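Local coordinates for protein AlbC (Streptomyces noursei, PDB 3OQV) that catalyses the ATP-independent formation of cyclodipeptides, such as cyclo(L-phenylalanyl-L-leucyl), from two aminoacyl-tRNAs in the biosynthesis of the antibacterial peptide albonoursin, at residues A[115-120]-A[191-196]; A[133-138]-A[185-190]; A[155-160]-A[170-175]. All blocks are in the same frame, centred on the assembly; numbering follows the deposited sequence.

Interaction 1: residues A[115-120]-A[191-196]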
ATOM      1  N   ARG A 115      -4.292  12.916  -5.960  1.00 30.42           N
ATOM      2  CA  ARG A 115      -5.148  11.961  -6.653  1.00 29.94           C
ATOM      3  C   ARG A 115      -5.368  10.735  -5.794  1.00 30.84           C
ATOM      4  O   ARG A 115      -4.445   9.967  -5.555  1.00 27.89           O
ATOM      5  CB  ARG A 115      -4.560  11.557  -8.004  1.00 31.75           C
ATOM      6  CG  ARG A 115      -5.460  10.613  -8.794  1.00 34.53           C
ATOM      7  CD  ARG A 115      -4.976  10.468 -10.227  1.00 47.43           C
ATOM      8  NE  ARG A 115      -3.600   9.982 -10.288  1.00 49.95           N
ATOM      9  CZ  ARG A 115      -2.806  10.096 -11.351  1.00 52.21           C
ATOM     10  NH1 ARG A 115      -3.249  10.679 -12.456  1.00 54.83           N
ATOM     11  NH2 ARG A 115      -1.564   9.629 -11.309  1.00 45.45           N
ATOM     12  N   VAL A 116      -6.594  10.571  -5.310  1.00 29.07           N
ATOM     13  CA  VAL A 116      -6.895   9.542  -4.319  1.00 29.16           C
ATOM     14  C   VAL A 116      -7.794   8.496  -4.943  1.00 27.19           C
ATOM     15  O   VAL A 116      -8.876   8.820  -5.430  1.00 26.44           O
ATOM     16  CB  VAL A 116      -7.609  10.141  -3.105  1.00 28.68           C
ATOM     17  CG1 VAL A 116      -7.918   9.069  -2.074  1.00 31.97           C
ATOM     18  CG2 VAL A 116      -6.785  11.275  -2.504  1.00 28.97           C
ATOM     19  N   ARG A 117      -7.316   7.259  -4.996  1.00 24.98           N
ATOM     20  CA  ARG A 117      -8.074   6.169  -5.597  1.00 25.85           C
ATOM     21  C   ARG A 117      -7.959   4.925  -4.730  1.00 28.44           C
ATOM     22  O   ARG A 117      -6.971   4.757  -4.009  1.00 28.71           O
ATOM     23  CB  ARG A 117      -7.560   5.876  -7.010  1.00 27.34           C
ATOM     24  CG  ARG A 117      -7.783   7.023  -8.002  1.00 28.02           C
ATOM     25  CD  ARG A 117      -7.247   6.665  -9.376  1.00 26.13           C
ATOM     26  NE  ARG A 117      -5.804   6.825  -9.412  1.00 26.98           N
ATOM     27  CZ  ARG A 117      -5.066   6.752 -10.510  1.00 29.45           C
ATOM     28  NH1 ARG A 117      -5.626   6.414 -11.661  1.00 27.43           N
ATOM     29  NH2 ARG A 117      -3.748   6.906 -10.429  1.00 28.29           N
ATOM     30  N   SER A 118      -8.956   4.042  -4.804  1.00 27.33           N
ATOM     31  CA  SER A 118      -8.820   2.689  -4.266  1.00 25.64           C
ATOM     32  C   SER A 118      -7.884   1.860  -5.143  1.00 24.65           C
ATOM     33  O   SER A 118      -7.753   2.130  -6.333  1.00 24.06           O
ATOM     34  CB  SER A 118     -10.183   2.004  -4.220  1.00 23.96           C
ATOM     35  OG  SER A 118     -10.703   1.861  -5.534  1.00 26.55           O
ATOM     36  N   LEU A 119      -7.275   0.822  -4.574  1.00 25.52           N
ATOM     37  CA  LEU A 119      -6.489  -0.116  -5.389  1.00 26.19           C
ATOM     38  C   LEU A 119      -7.374  -0.793  -6.441  1.00 25.37           C
ATOM     39  O   LEU A 119      -6.981  -0.942  -7.597  1.00 24.33           O
ATOM     40  CB  LEU A 119      -5.778  -1.159  -4.524  1.00 24.45           C
ATOM     41  CG  LEU A 119      -4.817  -2.137  -5.231  1.00 28.00           C
ATOM     42  CD1 LEU A 119      -3.805  -1.406  -6.134  1.00 21.47           C
ATOM     43  CD2 LEU A 119      -4.068  -2.977  -4.208  1.00 24.94           C
ATOM     44  N   SER A 120      -8.604  -1.126  -6.066  1.00 25.57           N
ATOM     45  CA  SER A 120      -9.493  -1.790  -7.006  1.00 23.73           C
ATOM     46  C   SER A 120      -9.793  -0.936  -8.239  1.00 24.88           C
ATOM     47  O   SER A 120      -9.796  -1.453  -9.347  1.00 27.70           O
ATOM     48  CB  SER A 120     -10.784  -2.283  -6.319  1.00 26.47           C
ATOM     49  OG  SER A 120     -11.622  -1.200  -5.993  1.00 27.15           O
ATOM     50  N   GLY A 191       5.805   3.296 -13.837  1.00 21.86           N
ATOM     51  CA  GLY A 191       4.964   2.770 -14.904  1.00 22.49           C
ATOM     52  C   GLY A 191       3.482   2.791 -14.563  1.00 24.23           C
ATOM     53  O   GLY A 191       2.641   3.034 -15.426  1.00 27.14           O
ATOM     54  N   VAL A 192       3.158   2.522 -13.306  1.00 21.09           N
ATOM     55  CA  VAL A 192       1.764   2.562 -12.853  1.00 20.25           C
ATOM     56  C   VAL A 192       1.141   3.966 -12.958  1.00 23.42           C
ATOM     57  O   VAL A 192      -0.044   4.111 -13.313  1.00 22.00           O
ATOM     58  CB  VAL A 192       1.633   2.022 -11.410  1.00 22.16           C
ATOM     59  CG1 VAL A 192       0.222   2.249 -10.870  1.00 22.14           C
ATOM     60  CG2 VAL A 192       1.949   0.507 -11.376  1.00 21.95           C
ATOM     61  N   PHE A 193       1.910   4.987 -12.589  1.00 21.37           N
ATOM     62  CA  PHE A 193       1.376   6.345 -12.478  1.00 24.53           C
ATOM     63  C   PHE A 193       1.876   7.236 -13.613  1.00 23.82           C
ATOM     64  O   PHE A 193       1.648   8.447 -13.595  1.00 25.20           O
ATOM     65  CB  PHE A 193       1.723   6.969 -11.114  1.00 22.06           C
ATOM     66  CG  PHE A 193       1.130   6.232  -9.957  1.00 23.09           C
ATOM     67  CD1 PHE A 193      -0.233   6.330  -9.684  1.00 25.56           C
ATOM     68  CD2 PHE A 193       1.901   5.344  -9.217  1.00 26.52           C
ATOM     69  CE1 PHE A 193      -0.810   5.607  -8.644  1.00 24.77           C
ATOM     70  CE2 PHE A 193       1.336   4.613  -8.173  1.00 25.92           C
ATOM     71  CZ  PHE A 193      -0.022   4.741  -7.889  1.00 26.95           C
ATOM     72  N   SER A 194       2.638   6.649 -14.533  1.00 26.67           N
ATOM     73  CA  SER A 194       3.201   7.369 -15.690  1.00 29.69           C
ATOM     74  C   SER A 194       4.002   8.614 -15.301  1.00 31.84           C
ATOM     75  O   SER A 194       3.742   9.724 -15.794  1.00 32.96           O
ATOM     76  CB  SER A 194       2.101   7.760 -16.698  1.00 31.00           C
ATOM     77  OG  SER A 194       1.057   6.806 -16.757  1.00 35.47           O
ATOM     78  N   VAL A 195       5.022   8.421 -14.476  1.00 27.83           N
ATOM     79  CA  VAL A 195       5.889   9.509 -14.065  1.00 27.21           C
ATOM     80  C   VAL A 195       7.314   9.011 -14.135  1.00 27.64           C
ATOM     81  O   VAL A 195       7.550   7.797 -14.101  1.00 27.41           O
ATOM     82  CB  VAL A 195       5.588   9.948 -12.617  1.00 27.07           C
ATOM     83  CG1 VAL A 195       4.281  10.731 -12.556  1.00 23.60           C
ATOM     84  CG2 VAL A 195       5.555   8.731 -11.689  1.00 24.31           C
ATOM     85  N   PRO A 196       8.277   9.933 -14.291  1.00 32.01           N
ATOM     86  CA  PRO A 196       9.650   9.496 -14.528  1.00 29.93           C
ATOM     87  C   PRO A 196      10.256   8.884 -13.266  1.00 31.02           C
ATOM     88  O   PRO A 196      11.095   7.995 -13.352  1.00 28.06           O
ATOM     89  CB  PRO A 196      10.385  10.794 -14.890  1.00 32.88           C
ATOM     90  CG  PRO A 196       9.304  11.800 -15.207  1.00 32.98           C
ATOM     91  CD  PRO A 196       8.128  11.396 -14.379  1.00 31.99           C
TER
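Two arginine ends, those of Arg115 and Arg117, meet one edge of the Phe193 ring, and both do so through NH2, which a bend at chi3 in each chain brings to the ring. The closer is Arg117, whose NH2 stands 3.6 Å from CD1 of Phe193 and is nearly as close to CE1. Arg115 brings its NH2 to 3.9 Å from the same Phe193 CD1. Both nitrogens lie near the plane of the ring, at its rim, so the geometry is not that of a cation-pi stack, in which the charge would sit over the face. The two guanidinium groups are turned differently: the plane of Arg115 is only 21° from that of the ring, whereas that of Arg117 is tilted by 55° and meets CD1 with its own edge. On Phe193, CG is anti to the carbonyl carbon (chi1 -62°), which carries the ring toward the strand. One ring face is taken by its neighbour Val192, with CG1 3.7 Å above the centre. Between the arginines, CD of Arg115 lies 3.6 Å above the guanidinium plane of Arg117. Asp63 OD1 makes salt bridges with both Arg115 NE and Arg117 NH2, two donors 3.1 Å apart that gather on one oxygen. In the Rossmann fold, 114-118 is an outermost strand of the parallel sheet, paired with strand 59-67. The C-terminal part of helix 169-193 packs against the sheet, where Phe193 also touches Asp63 of strand 59-67 and His31 and Leu33 of strand 29-37.

Interaction 2: residues A[133-138]-A[185-190]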
ATOM      1  N   GLU A 133       1.239  -7.626 -15.319  1.00 30.81           N
ATOM      2  CA  GLU A 133       1.816  -8.641 -16.189  1.00 35.94           C
ATOM      3  C   GLU A 133       3.272  -8.928 -15.792  1.00 36.76           C
ATOM      4  O   GLU A 133       3.681 -10.087 -15.661  1.00 35.31           O
ATOM      5  CB  GLU A 133       1.727  -8.175 -17.646  1.00 36.94           C
ATOM      6  CG  GLU A 133       1.909  -9.274 -18.689  1.00 46.65           C
ATOM      7  CD  GLU A 133       2.116  -8.722 -20.098  1.00 54.58           C
ATOM      8  OE1 GLU A 133       1.438  -7.737 -20.468  1.00 57.09           O
ATOM      9  OE2 GLU A 133       2.964  -9.273 -20.834  1.00 57.05           O
ATOM     10  N   ARG A 134       4.036  -7.864 -15.555  1.00 35.26           N
ATOM     11  CA  ARG A 134       5.473  -7.983 -15.331  1.00 35.64           C
ATOM     12  C   ARG A 134       5.782  -8.513 -13.936  1.00 34.62           C
ATOM     13  O   ARG A 134       6.648  -9.371 -13.781  1.00 35.57           O
ATOM     14  CB  ARG A 134       6.168  -6.635 -15.528  1.00 33.03           C
ATOM     15  CG  ARG A 134       6.575  -6.354 -16.956  1.00 39.21           C
ATOM     16  CD  ARG A 134       7.137  -4.950 -17.075  1.00 44.45           C
ATOM     17  NE  ARG A 134       6.384  -4.169 -18.050  1.00 48.36           N
ATOM     18  CZ  ARG A 134       5.978  -2.919 -17.868  1.00 44.83           C
ATOM     19  NH1 ARG A 134       6.261  -2.269 -16.742  1.00 32.07           N
ATOM     20  NH2 ARG A 134       5.307  -2.310 -18.834  1.00 50.56           N
ATOM     21  N   THR A 135       5.090  -7.992 -12.921  1.00 33.69           N
ATOM     22  CA  THR A 135       5.293  -8.459 -11.549  1.00 33.58           C
ATOM     23  C   THR A 135       4.831  -9.909 -11.327  1.00 33.53           C
ATOM     24  O   THR A 135       5.508 -10.672 -10.643  1.00 33.23           O
ATOM     25  CB  THR A 135       4.643  -7.524 -10.486  1.00 34.26           C
ATOM     26  OG1 THR A 135       3.236  -7.380 -10.746  1.00 31.14           O
ATOM     27  CG2 THR A 135       5.315  -6.160 -10.477  1.00 30.21           C
ATOM     28  N   ASP A 136       3.684 -10.277 -11.895  1.00 33.39           N
ATOM     29  CA  ASP A 136       3.235 -11.670 -11.884  1.00 36.05           C
ATOM     30  C   ASP A 136       4.293 -12.610 -12.454  1.00 36.45           C
ATOM     31  O   ASP A 136       4.721 -13.542 -11.785  1.00 37.31           O
ATOM     32  CB  ASP A 136       1.926 -11.828 -12.660  1.00 37.93           C
ATOM     33  CG  ASP A 136       0.707 -11.385 -11.858  1.00 40.00           C
ATOM     34  OD1 ASP A 136       0.819 -11.191 -10.626  1.00 41.02           O
ATOM     35  OD2 ASP A 136      -0.367 -11.211 -12.471  1.00 46.82           O
ATOM     36  N   ARG A 137       4.754 -12.315 -13.668  1.00 37.62           N
ATOM     37  CA  ARG A 137       5.838 -13.061 -14.296  1.00 39.43           C
ATOM     38  C   ARG A 137       7.105 -13.117 -13.443  1.00 40.61           C
ATOM     39  O   ARG A 137       7.667 -14.197 -13.234  1.00 41.06           O
ATOM     40  CB  ARG A 137       6.144 -12.502 -15.692  1.00 39.26           C
ATOM     41  CG  ARG A 137       7.571 -12.756 -16.170  1.00 48.35           C
ATOM     42  CD  ARG A 137       7.655 -12.852 -17.685  1.00 55.04           C
ATOM     43  NE  ARG A 137       6.619 -12.058 -18.343  1.00 65.34           N
ATOM     44  CZ  ARG A 137       6.725 -10.756 -18.609  1.00 67.65           C
ATOM     45  NH1 ARG A 137       5.716 -10.113 -19.188  1.00 61.91           N
ATOM     46  NH2 ARG A 137       7.832 -10.096 -18.285  1.00 65.45           N
ATOM     47  N   ALA A 138       7.549 -11.961 -12.946  1.00 38.50           N
ATOM     48  CA  ALA A 138       8.700 -11.915 -12.050  1.00 37.51           C
ATOM     49  C   ALA A 138       8.524 -12.830 -10.850  1.00 39.22           C
ATOM     50  O   ALA A 138       9.478 -13.488 -10.427  1.00 39.67           O
ATOM     51  CB  ALA A 138       8.988 -10.485 -11.596  1.00 37.06           C
ATOM     52  N   LEU A 185       2.707  -1.454  -7.582  1.00 23.99           N
ATOM     53  CA  LEU A 185       2.965  -0.171  -6.930  1.00 27.78           C
ATOM     54  C   LEU A 185       4.333  -0.128  -6.244  1.00 28.61           C
ATOM     55  O   LEU A 185       5.041   0.877  -6.329  1.00 28.70           O
ATOM     56  CB  LEU A 185       1.853   0.178  -5.936  1.00 28.21           C
ATOM     57  CG  LEU A 185       0.565   0.708  -6.590  1.00 29.41           C
ATOM     58  CD1 LEU A 185      -0.122  -0.396  -7.386  1.00 28.12           C
ATOM     59  CD2 LEU A 185      -0.395   1.268  -5.553  1.00 34.81           C
ATOM     60  N   PHE A 186       4.744  -1.237  -5.632  1.00 26.93           N
ATOM     61  CA  PHE A 186       6.047  -1.244  -4.984  1.00 27.77           C
ATOM     62  C   PHE A 186       7.234  -1.607  -5.884  1.00 29.23           C
ATOM     63  O   PHE A 186       8.367  -1.253  -5.580  1.00 31.83           O
ATOM     64  CB  PHE A 186       6.048  -1.949  -3.602  1.00 27.99           C
ATOM     65  CG  PHE A 186       5.746  -3.432  -3.639  1.00 24.56           C
ATOM     66  CD1 PHE A 186       6.718  -4.339  -4.026  1.00 28.55           C
ATOM     67  CD2 PHE A 186       4.578  -3.922  -3.058  1.00 28.80           C
ATOM     68  CE1 PHE A 186       6.477  -5.706  -3.980  1.00 29.90           C
ATOM     69  CE2 PHE A 186       4.338  -5.298  -2.982  1.00 25.68           C
ATOM     70  CZ  PHE A 186       5.302  -6.187  -3.410  1.00 26.98           C
ATOM     71  N   ALA A 187       6.948  -2.160  -7.062  1.00 26.38           N
ATOM     72  CA  ALA A 187       7.998  -2.493  -8.012  1.00 27.00           C
ATOM     73  C   ALA A 187       8.160  -1.433  -9.093  1.00 28.00           C
ATOM     74  O   ALA A 187       9.257  -1.237  -9.621  1.00 28.64           O
ATOM     75  CB  ALA A 187       7.744  -3.865  -8.632  1.00 26.37           C
ATOM     76  N   ASP A 188       7.067  -0.768  -9.459  1.00 27.56           N
ATOM     77  CA  ASP A 188       7.079   0.012 -10.689  1.00 27.29           C
ATOM     78  C   ASP A 188       6.025   1.110 -10.667  1.00 26.78           C
ATOM     79  O   ASP A 188       5.254   1.239 -11.605  1.00 26.29           O
ATOM     80  CB  ASP A 188       6.886  -0.897 -11.915  1.00 26.77           C
ATOM     81  CG  ASP A 188       7.335  -0.227 -13.225  1.00 29.92           C
ATOM     82  OD1 ASP A 188       7.671   0.979 -13.213  1.00 25.25           O
ATOM     83  OD2 ASP A 188       7.296  -0.890 -14.275  1.00 30.13           O
ATOM     84  N   SER A 189       6.064   1.960  -9.643  1.00 25.46           N
ATOM     85  CA  SER A 189       5.239   3.169  -9.620  1.00 23.71           C
ATOM     86  C   SER A 189       5.444   4.115 -10.807  1.00 24.91           C
ATOM     87  O   SER A 189       4.485   4.741 -11.266  1.00 23.77           O
ATOM     88  CB  SER A 189       5.424   3.932  -8.303  1.00 23.43           C
ATOM     89  OG  SER A 189       4.506   3.456  -7.321  1.00 26.16           O
ATOM     90  N   PRO A 190       6.691   4.226 -11.314  1.00 22.43           N
ATOM     91  CA  PRO A 190       6.820   5.059 -12.505  1.00 24.11           C
ATOM     92  C   PRO A 190       5.882   4.604 -13.610  1.00 24.47           C
ATOM     93  O   PRO A 190       5.218   5.437 -14.230  1.00 26.36           O
ATOM     94  CB  PRO A 190       8.288   4.877 -12.926  1.00 23.49           C
ATOM     95  CG  PRO A 190       9.004   4.541 -11.642  1.00 23.68           C
ATOM     96  CD  PRO A 190       7.994   3.761 -10.806  1.00 23.81           C
TER
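Arg134 and Thr135 of helix 126-141 face Ala187 and Asp188 of helix 169-193, a helix-helix contact in the Rossmann fold of this cyclodipeptide synthase. The buried surface is small, 114 Å² with both sides summed, and its two components differ in chemistry. The polar one is carried by Arg134, whose CB leaves the helix toward the other segment. From CB through CG to CD the chain makes no close approach to 185-190; it is extended at chi2 and then turns at chi3 (-122°), which swings the guanidinium group across to the neighbouring helix. Among its atoms NH1 alone comes within 4.2 Å of 185-190, so neither NE nor NH2 makes a close approach to that segment. This NH1 forms a salt bridge with OD2 of Asp188 at 3.0 Å. The carboxylate oxygen lies at the edge of the guanidinium, in its plane, although the two flat groups are turned 49° from each other, so one oxygen and one nitrogen meet instead of a parallel two-point pair. The other oxygen of Asp188, OD1, accepts a hydrogen bond from the backbone N of Gly191, so the carboxylate is held at both oxygens.

Beside this bridge lies the apolar component. Thr135 and Ala187 mark the nearest approach of the two backbones, with CA atoms 7.4 Å apart. With OG1 of Thr135 between the backbone N and the carbonyl carbon (chi1 57°), bonded to Arg132 O, CG2 is the branch turned to the neighbour. Helix 169-193 is kinked at Leu185 and Pro190, on either side of the touching residues: their backbone N atoms lack bonds to the preceding turn. Across the interface, CG2 of Thr135 meets CB of Ala187 at 3.8 Å.

Interaction 3: residues A[155-160]-A[170-175]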
ATOM      1  N   ALA A 155       4.690 -10.972   6.732  1.00 32.83           N
ATOM      2  CA  ALA A 155       4.505  -9.750   7.508  1.00 31.99           C
ATOM      3  C   ALA A 155       3.055  -9.289   7.500  1.00 31.02           C
ATOM      4  O   ALA A 155       2.529  -8.893   8.533  1.00 32.01           O
ATOM      5  CB  ALA A 155       5.441  -8.633   7.020  1.00 30.91           C
ATOM      6  N   VAL A 156       2.402  -9.351   6.340  1.00 30.65           N
ATOM      7  CA  VAL A 156       0.985  -9.014   6.258  1.00 30.77           C
ATOM      8  C   VAL A 156       0.161  -9.944   7.146  1.00 32.47           C
ATOM      9  O   VAL A 156      -0.691  -9.491   7.914  1.00 30.45           O
ATOM     10  CB  VAL A 156       0.454  -9.120   4.807  1.00 32.69           C
ATOM     11  CG1 VAL A 156      -1.066  -9.010   4.786  1.00 33.77           C
ATOM     12  CG2 VAL A 156       1.100  -8.060   3.907  1.00 27.69           C
ATOM     13  N   VAL A 157       0.410 -11.245   7.029  1.00 31.74           N
ATOM     14  CA  VAL A 157      -0.351 -12.226   7.789  1.00 33.01           C
ATOM     15  C   VAL A 157      -0.137 -12.009   9.280  1.00 36.23           C
ATOM     16  O   VAL A 157      -1.094 -11.896  10.049  1.00 35.11           O
ATOM     17  CB  VAL A 157       0.057 -13.675   7.424  1.00 33.54           C
ATOM     18  CG1 VAL A 157      -0.520 -14.648   8.437  1.00 32.93           C
ATOM     19  CG2 VAL A 157      -0.440 -14.027   6.022  1.00 30.16           C
ATOM     20  N   MET A 158       1.126 -11.914   9.679  1.00 39.47           N
ATOM     21  CA  MET A 158       1.474 -11.937  11.093  1.00 43.84           C
ATOM     22  C   MET A 158       1.005 -10.659  11.773  1.00 43.78           C
ATOM     23  O   MET A 158       0.919 -10.589  12.996  1.00 44.47           O
ATOM     24  CB  MET A 158       2.980 -12.133  11.278  1.00 42.89           C
ATOM     25  CG  MET A 158       3.466 -13.536  10.904  1.00 48.86           C
ATOM     26  SD  MET A 158       2.792 -14.850  11.961  1.00 61.35           S
ATOM     27  CE  MET A 158       2.447 -13.925  13.463  1.00 46.86           C
ATOM     28  N   ASN A 159       0.613  -9.682  10.968  1.00 43.82           N
ATOM     29  CA  ASN A 159       0.251  -8.377  11.495  1.00 44.88           C
ATOM     30  C   ASN A 159      -1.192  -8.000  11.190  1.00 43.19           C
ATOM     31  O   ASN A 159      -1.600  -6.859  11.403  1.00 42.10           O
ATOM     32  CB  ASN A 159       1.216  -7.300  10.986  1.00 46.18           C
ATOM     33  CG  ASN A 159       2.639  -7.491  11.509  1.00 52.49           C
ATOM     34  OD1 ASN A 159       2.864  -7.546  12.721  1.00 58.34           O
ATOM     35  ND2 ASN A 159       3.600  -7.614  10.595  1.00 52.86           N
ATOM     36  N   ARG A 160      -1.975  -8.988  10.768  1.00 41.84           N
ATOM     37  CA  ARG A 160      -3.354  -8.761  10.337  1.00 41.90           C
ATOM     38  C   ARG A 160      -4.261  -8.355  11.492  1.00 42.73           C
ATOM     39  O   ARG A 160      -4.033  -8.741  12.644  1.00 42.72           O
ATOM     40  CB  ARG A 160      -3.916 -10.015   9.662  1.00 40.31           C
ATOM     41  CG  ARG A 160      -4.082 -11.199  10.613  1.00 39.44           C
ATOM     42  CD  ARG A 160      -4.342 -12.487   9.853  1.00 36.26           C
ATOM     43  NE  ARG A 160      -4.764 -13.575  10.734  1.00 38.61           N
ATOM     44  CZ  ARG A 160      -3.925 -14.353  11.404  1.00 35.38           C
ATOM     45  NH1 ARG A 160      -2.619 -14.133  11.328  1.00 35.61           N
ATOM     46  NH2 ARG A 160      -4.389 -15.349  12.151  1.00 37.82           N
ATOM     47  N   GLU A 170      -4.262 -21.242   4.036  1.00 38.63           N
ATOM     48  CA  GLU A 170      -5.278 -20.300   3.555  1.00 37.72           C
ATOM     49  C   GLU A 170      -4.942 -18.828   3.833  1.00 35.02           C
ATOM     50  O   GLU A 170      -5.275 -17.950   3.031  1.00 32.38           O
ATOM     51  CB  GLU A 170      -6.671 -20.648   4.102  1.00 40.04           C
ATOM     52  N   HIS A 171      -4.280 -18.562   4.956  1.00 34.83           N
ATOM     53  CA  HIS A 171      -3.796 -17.215   5.258  1.00 32.27           C
ATOM     54  C   HIS A 171      -2.723 -16.783   4.269  1.00 32.58           C
ATOM     55  O   HIS A 171      -2.669 -15.617   3.873  1.00 29.35           O
ATOM     56  CB  HIS A 171      -3.222 -17.140   6.673  1.00 34.17           C
ATOM     57  CG  HIS A 171      -4.263 -17.163   7.748  1.00 34.05           C
ATOM     58  ND1 HIS A 171      -4.612 -18.315   8.421  1.00 35.96           N
ATOM     59  CD2 HIS A 171      -5.035 -16.178   8.261  1.00 34.08           C
ATOM     60  CE1 HIS A 171      -5.574 -18.043   9.284  1.00 32.35           C
ATOM     61  NE2 HIS A 171      -5.846 -16.752   9.211  1.00 34.19           N
ATOM     62  N   LEU A 172      -1.814 -17.704   3.960  1.00 30.21           N
ATOM     63  CA  LEU A 172      -0.717 -17.425   3.044  1.00 33.06           C
ATOM     64  C   LEU A 172      -1.230 -17.151   1.637  1.00 32.95           C
ATOM     65  O   LEU A 172      -0.723 -16.274   0.946  1.00 34.51           O
ATOM     66  CB  LEU A 172       0.270 -18.593   3.015  1.00 28.04           C
ATOM     67  CG  LEU A 172       0.929 -18.911   4.364  1.00 31.51           C
ATOM     68  CD1 LEU A 172       1.792 -20.145   4.244  1.00 31.74           C
ATOM     69  CD2 LEU A 172       1.760 -17.723   4.867  1.00 30.71           C
ATOM     70  N   ARG A 173      -2.237 -17.907   1.222  1.00 35.24           N
ATOM     71  CA  ARG A 173      -2.865 -17.697  -0.080  1.00 35.45           C
ATOM     72  C   ARG A 173      -3.558 -16.343  -0.139  1.00 34.26           C
ATOM     73  O   ARG A 173      -3.335 -15.561  -1.072  1.00 34.98           O
ATOM     74  CB  ARG A 173      -3.867 -18.814  -0.390  1.00 36.98           C
ATOM     75  CG  ARG A 173      -4.626 -18.615  -1.701  1.00 46.35           C
ATOM     76  CD  ARG A 173      -5.804 -19.570  -1.805  1.00 63.22           C
ATOM     77  NE  ARG A 173      -5.369 -20.957  -1.944  1.00 72.19           N
ATOM     78  CZ  ARG A 173      -5.028 -21.522  -3.097  1.00 77.72           C
ATOM     79  NH1 ARG A 173      -5.079 -20.824  -4.227  1.00 79.04           N
ATOM     80  NH2 ARG A 173      -4.639 -22.790  -3.124  1.00 80.14           N
ATOM     81  N   ALA A 174      -4.377 -16.059   0.871  1.00 31.29           N
ATOM     82  CA  ALA A 174      -4.971 -14.737   1.023  1.00 30.53           C
ATOM     83  C   ALA A 174      -3.905 -13.639   0.980  1.00 30.75           C
ATOM     84  O   ALA A 174      -4.088 -12.613   0.321  1.00 30.31           O
ATOM     85  CB  ALA A 174      -5.772 -14.654   2.321  1.00 28.10           C
ATOM     86  N   GLY A 175      -2.821 -13.834   1.728  1.00 29.94           N
ATOM     87  CA  GLY A 175      -1.781 -12.816   1.824  1.00 29.89           C
ATOM     88  C   GLY A 175      -1.064 -12.630   0.500  1.00 29.38           C
ATOM     89  O   GLY A 175      -0.710 -11.511   0.115  1.00 28.21           O
TER
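The guanidinium of Arg160 has the imidazole of His171 over one face, with His171 CD2 3.5 Å above the plane and offset toward its rim. The two planes are 51° apart, so this is an inclined packing and not a parallel stack. At the guanidinium's edge, NH1 bonds to Val157 O (3.0 Å, N-H...O angle 162°). NH1 stands above the carbonyl plane; the backbone N of Arg160 reaches the same oxygen from the opposite face. Both bonds tie Arg160, just past the helix, back to Val157. With CG between the backbone N and carbonyl carbon (chi1 67°), the chain runs extended to NE and brings the guanidinium beside Val157 O and His171. The contact joins the C-terminal part of helix 143-158 to the first turns of helix 169-193. There Val157 CG2 rests 3.5 Å from His171 O and makes apolar contact with Leu172 CD2 at 4.5 Å. Asp78 of helix 71-78 joins the polar ends, forming a salt bridge with Arg160 NE and accepting from His171 NE2. Because ND1 accepts from the backbone N of Ser168, a neutral imidazole protonated on NE2 would suit this arrangement beside the arginine.

All three contacts use helix 169-193, at different points along it, and they are nested in the chain: interaction 3 inside interaction 2, and that inside interaction 1. Interactions 1 and 2 touch, through Phe193 CZ and Leu185 CD2 at 4.2 Å. Interaction 3 is separate, its centre about 24 Å from that of interaction 1. Each is partly buried: interactions 1 and 3 include buried Phe193 and buried Val157 and His171, while interaction 2 ends at the exposed Arg134. Interaction 1 sets the helix against the sheet, whereas the others join it to helices. Interaction 2 has its salt bridge within the segments; the arginines of the other two lie beside aromatic rings and find their carboxylates outside.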